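Local coordinates for protein arginyl-tRNA synthetase, putative (Plasmodium falciparum, PDB 5JLD) that probably charges tRNA(Arg) with L-arginine at the expense of ATP, as a cytoplasmic class I arginyl-tRNA synthetase, at residues 162-165 / 166-170; 578-581 / 582-586. One frame throughout, in Å; residues are numbered along the deposited sequence.

How the interactions relate
Both interactions close the C-terminal end of a helix by contacts four and five residues apart and a Schellman motif, but in different parts of the enzyme: interaction 1 ends helix 149-167 of the catalytic domain, interaction 2 ends helix 564-584 in the DALR anticodon-binding region. Interaction 1 is partly buried and pairs aromatic and aliphatic side chains; interaction 2 is more buried, with leucines and a methionine, and keeps a long lysine-glutamate salt bridge on its solvent-facing side. The two ends meet: CE1 of Phe167 is 3.5 Å from CD2 of Leu580, the Leu584 methyl CD2 packs on CB of Phe167, and Arg163 NH1 gives a weak hydrogen bond to Glu583 O.

Interaction 1. Residues 162-165 / 166-170; sequences CRVF and EFLKI
With CG of Phe165 beside its own backbone N (chi1 -77°) and CG1 of Ile170 placed in the same way (chi1 -59°), the two side chains meet where the helix ends. Ile170 CG1 comes in at the edge of the phenyl ring, close to its plane, 3.9 Å from Phe165 CD1, while Ile170 CB rests 3.3 Å from Phe165 O. Phenylalanine suits this place because its ring reaches Val134 of the central sheet and Leu530 of helix 522-532, and branched Ile170 continues the same apolar layer to Val134 and Ile121. The turn that brings Ile170 back is a Schellman motif. Lys169 has positive phi, and Ile170 N closes the loop on Phe165 O at 2.8 Å with a nearly straight N-H (164°); a weak bond of 3.0 Å from Lys169 N to Glu166 O lies inside it. Helix 149-167 is the crossover of a beta-alpha-beta unit in the Rossmann-type catalytic domain, and this turn leads the chain from the helix into strand 171-176. One turn back, Val164 CG1 and Leu168 CD1 touch at 4.2 Å, two compact aliphatic side chains that both pack on Phe526. Glu166 lies along the polar flank: its CG rests 3.3 Å from Cys162 O, the same carbonyl that accepts Glu166 N at 2.9 Å, and the extended chain carries OE2 to a salt bridge with Arg174 on the strand that follows. Arg163 starts alongside the carboxylate but runs on past it, its NE, 6.1 Å from Glu166 OE1, paired with Asp159 one turn back on the helix and its NH1 making a weak hydrogen bond to Glu583 O.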
loop_
_atom_site.group_PDB
_atom_site.type_symbol
_atom_site.label_atom_id
_atom_site.label_comp_id
_atom_site.label_asym_id
_atom_site.label_seq_id
_atom_site.Cartn_x
_atom_site.Cartn_y
_atom_site.Cartn_z
ATOM N N CYS A 162 -2.546 2.866 -3.742
ATOM C CA CYS A 162 -3.246 3.242 -4.967
ATOM C C CYS A 162 -2.709 2.469 -6.166
ATOM O O CYS A 162 -3.473 1.992 -6.993
ATOM C CB CYS A 162 -3.124 4.742 -5.236
ATOM S SG CYS A 162 -4.038 5.738 -4.006
ATOM N N ARG A 163 -1.388 2.398 -6.269
ATOM C CA ARG A 163 -0.764 1.731 -7.387
ATOM C C ARG A 163 -1.179 0.247 -7.373
ATOM O O ARG A 163 -1.356 -0.356 -8.429
ATOM C CB ARG A 163 0.760 1.871 -7.329
ATOM C CG ARG A 163 1.312 3.263 -7.567
ATOM C CD ARG A 163 2.814 3.208 -7.930
ATOM N NE ARG A 163 3.436 4.531 -7.959
ATOM C CZ ARG A 163 4.510 4.856 -8.682
ATOM N NH1 ARG A 163 5.107 3.951 -9.443
ATOM N NH2 ARG A 163 4.999 6.099 -8.634
ATOM N N VAL A 164 -1.360 -0.318 -6.179
ATOM C CA VAL A 164 -1.807 -1.704 -6.067
ATOM C C VAL A 164 -3.192 -1.840 -6.674
ATOM O O VAL A 164 -3.405 -2.693 -7.528
ATOM C CB VAL A 164 -1.820 -2.205 -4.606
ATOM C CG1 VAL A 164 -2.654 -3.465 -4.476
ATOM C CG2 VAL A 164 -0.395 -2.464 -4.115
ATOM N N PHE A 165 -4.123 -0.973 -6.275
ATOM C CA PHE A 165 -5.472 -1.070 -6.853
ATOM C C PHE A 165 -5.529 -0.783 -8.362
ATOM O O PHE A 165 -6.306 -1.419 -9.096
ATOM C CB PHE A 165 -6.434 -0.153 -6.103
ATOM C CG PHE A 165 -6.853 -0.707 -4.776
ATOM C CD1 PHE A 165 -7.746 -1.761 -4.705
ATOM C CD2 PHE A 165 -6.319 -0.208 -3.608
ATOM C CE1 PHE A 165 -8.124 -2.276 -3.500
ATOM C CE2 PHE A 165 -6.693 -0.724 -2.392
ATOM C CZ PHE A 165 -7.602 -1.750 -2.334
ATOM N N GLU A 166 -4.691 0.139 -8.832
ATOM C CA GLU A 166 -4.616 0.446 -10.262
ATOM C C GLU A 166 -4.037 -0.762 -11.043
ATOM O O GLU A 166 -4.441 -1.054 -12.177
ATOM C CB GLU A 166 -3.790 1.734 -10.477
ATOM C CG GLU A 166 -4.546 2.992 -9.960
ATOM C CD GLU A 166 -3.672 4.216 -9.640
ATOM O OE1 GLU A 166 -2.429 4.153 -9.764
ATOM O OE2 GLU A 166 -4.246 5.260 -9.244
ATOM N N PHE A 167 -3.110 -1.488 -10.423
ATOM C CA PHE A 167 -2.615 -2.725 -11.021
ATOM C C PHE A 167 -3.757 -3.731 -11.172
ATOM O O PHE A 167 -3.918 -4.343 -12.226
ATOM C CB PHE A 167 -1.499 -3.322 -10.183
ATOM C CG PHE A 167 -1.150 -4.728 -10.565
ATOM C CD1 PHE A 167 -0.526 -4.988 -11.769
ATOM C CD2 PHE A 167 -1.419 -5.782 -9.707
ATOM C CE1 PHE A 167 -0.195 -6.296 -12.133
ATOM C CE2 PHE A 167 -1.087 -7.081 -10.059
ATOM C CZ PHE A 167 -0.476 -7.337 -11.274
ATOM N N LEU A 168 -4.567 -3.854 -10.124
ATOM C CA LEU A 168 -5.777 -4.684 -10.144
ATOM C C LEU A 168 -6.936 -4.059 -10.951
ATOM O O LEU A 168 -8.067 -4.534 -10.886
ATOM C CB LEU A 168 -6.225 -4.967 -8.690
ATOM C CG LEU A 168 -5.183 -5.776 -7.902
ATOM C CD1 LEU A 168 -5.508 -5.935 -6.420
ATOM C CD2 LEU A 168 -5.021 -7.144 -8.565
ATOM N N LYS A 169 -6.649 -2.998 -11.703
ATOM C CA LYS A 169 -7.630 -2.357 -12.594
ATOM C C LYS A 169 -8.870 -1.862 -11.842
ATOM O O LYS A 169 -9.987 -1.893 -12.360
ATOM C CB LYS A 169 -8.045 -3.319 -13.717
ATOM C CG LYS A 169 -6.866 -3.862 -14.515
ATOM C CD LYS A 169 -7.311 -4.553 -15.795
ATOM C CE LYS A 169 -6.137 -5.236 -16.489
ATOM N NZ LYS A 169 -5.133 -4.248 -16.980
ATOM N N ILE A 170 -8.666 -1.422 -10.610
ATOM C CA ILE A 170 -9.755 -0.898 -9.814
ATOM C C ILE A 170 -9.885 0.608 -10.045
ATOM O O ILE A 170 -8.880 1.308 -10.181
ATOM C CB ILE A 170 -9.540 -1.200 -8.323
ATOM C CG1 ILE A 170 -9.430 -2.717 -8.112
ATOM C CG2 ILE A 170 -10.651 -0.626 -7.492
ATOM C CD1 ILE A 170 -10.674 -3.473 -8.588
#

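Interaction 2. Residues 578-581 / 582-586; sequences LKLC and MELLG
Met582 N, Glu583 N and Leu584 N bond to Leu578 O, Lys579 O and Leu580 O in regular helical fashion, each at 2.9 Å, before the helix runs out in a Schellman motif at Gly586. Gly586 takes positive phi (87°), a conformation in which a CB would press on the preceding carbonyl O, so glycine fits well; its N reaches back to Glu583 O at 2.9 Å, while Leu585 N makes weak bonds to Cys581 O and Met582 O. This is the end of helix 564-584, in the helical DALR domain that binds the anticodon in this family. On the face turned to helix 522-532, Leu580 CD1 lies 4.0 Å from Leu584 CG; the two leucines meet at an angle, and both also press on Phe522. Leu578 CG and Met582 SD are 4.4 Å apart. The long, flexible methionine bends at its last torsion and fits among Ile480, Tyr483 and Met542, where helices 476-492 and 536-556 close in. Lys579 and Glu583 occupy the outer edge, where charges can face solvent, and Glu583 CG rests 3.4 Å from Lys579 O. The extended chain of Lys579 (chi1 179°) brings CE 3.4 Å from Glu583 OE2, and the bend about CD-CE (chi4 85°) leaves NZ 3.7 Å from that oxygen, a long salt bridge. At the helix end the Leu584 carbonyl O accepts a hydrogen bond from Ser160 OG, and just beyond it Gly586 O accepts one from Lys449 NZ.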
loop_
_atom_site.group_PDB
_atom_site.type_symbol
_atom_site.label_atom_id
_atom_site.label_comp_id
_atom_site.label_asym_id
_atom_site.label_seq_id
_atom_site.Cartn_x
_atom_site.Cartn_y
_atom_site.Cartn_z
ATOM N N LEU A 578 10.167 -8.304 -11.131
ATOM C CA LEU A 578 10.940 -7.386 -10.307
ATOM C C LEU A 578 10.586 -5.933 -10.657
ATOM O O LEU A 578 10.351 -5.119 -9.767
ATOM C CB LEU A 578 12.422 -7.617 -10.503
ATOM C CG LEU A 578 13.355 -6.935 -9.508
ATOM C CD1 LEU A 578 12.793 -7.031 -8.104
ATOM C CD2 LEU A 578 14.744 -7.592 -9.579
ATOM N N LYS A 579 10.547 -5.640 -11.959
ATOM C CA LYS A 579 10.147 -4.321 -12.463
ATOM C C LYS A 579 8.785 -3.925 -11.903
ATOM O O LYS A 579 8.643 -2.862 -11.275
ATOM C CB LYS A 579 10.112 -4.326 -13.989
ATOM C CG LYS A 579 9.696 -3.013 -14.640
ATOM C CD LYS A 579 9.424 -3.232 -16.124
ATOM C CE LYS A 579 8.767 -2.023 -16.773
ATOM N NZ LYS A 579 9.791 -1.037 -17.200
ATOM N N LEU A 580 7.800 -4.804 -12.107
ATOM C CA LEU A 580 6.445 -4.555 -11.622
ATOM C C LEU A 580 6.421 -4.296 -10.107
ATOM O O LEU A 580 5.809 -3.325 -9.653
ATOM C CB LEU A 580 5.517 -5.720 -11.987
ATOM C CG LEU A 580 4.088 -5.653 -11.463
ATOM C CD1 LEU A 580 3.449 -4.331 -11.899
ATOM C CD2 LEU A 580 3.279 -6.818 -12.005
ATOM N N CYS A 581 7.100 -5.145 -9.337
ATOM C CA CYS A 581 7.167 -4.988 -7.879
ATOM C C CYS A 581 7.748 -3.631 -7.488
ATOM O O CYS A 581 7.270 -2.989 -6.546
ATOM C CB CYS A 581 8.020 -6.093 -7.242
ATOM S SG CYS A 581 7.242 -7.738 -7.081
ATOM N N MET A 582 8.802 -3.229 -8.199
ATOM C CA MET A 582 9.490 -1.991 -7.926
ATOM C C MET A 582 8.534 -0.819 -8.143
ATOM O O MET A 582 8.414 0.049 -7.285
ATOM C CB MET A 582 10.728 -1.849 -8.817
ATOM C CG MET A 582 11.937 -2.612 -8.328
ATOM S SD MET A 582 13.311 -2.536 -9.499
ATOM C CE MET A 582 13.998 -0.940 -9.136
ATOM N N GLU A 583 7.844 -0.847 -9.282
ATOM C CA GLU A 583 6.875 0.182 -9.642
ATOM C C GLU A 583 5.706 0.259 -8.665
ATOM O O GLU A 583 5.270 1.346 -8.308
ATOM C CB GLU A 583 6.351 -0.065 -11.052
ATOM C CG GLU A 583 7.387 0.211 -12.122
ATOM C CD GLU A 583 6.943 -0.273 -13.482
ATOM O OE1 GLU A 583 5.965 -1.056 -13.542
ATOM O OE2 GLU A 583 7.576 0.122 -14.488
ATOM N N LEU A 584 5.204 -0.887 -8.227
ATOM C CA LEU A 584 4.091 -0.901 -7.288
ATOM C C LEU A 584 4.486 -0.222 -5.975
ATOM O O LEU A 584 3.635 0.317 -5.262
ATOM C CB LEU A 584 3.615 -2.331 -7.019
ATOM C CG LEU A 584 2.884 -3.075 -8.145
ATOM C CD1 LEU A 584 2.607 -4.512 -7.741
ATOM C CD2 LEU A 584 1.585 -2.385 -8.578
ATOM N N LEU A 585 5.777 -0.234 -5.668
ATOM C CA LEU A 585 6.273 0.360 -4.427
ATOM C C LEU A 585 6.720 1.803 -4.652
ATOM O O LEU A 585 7.221 2.455 -3.738
ATOM C CB LEU A 585 7.428 -0.482 -3.867
ATOM C CG LEU A 585 7.025 -1.853 -3.303
ATOM C CD1 LEU A 585 8.248 -2.712 -3.098
ATOM C CD2 LEU A 585 6.270 -1.704 -1.983
ATOM N N GLY A 586 6.556 2.280 -5.883
ATOM C CA GLY A 586 6.911 3.645 -6.243
ATOM C C GLY A 586 8.365 3.826 -6.652
ATOM O O GLY A 586 8.849 4.958 -6.754
#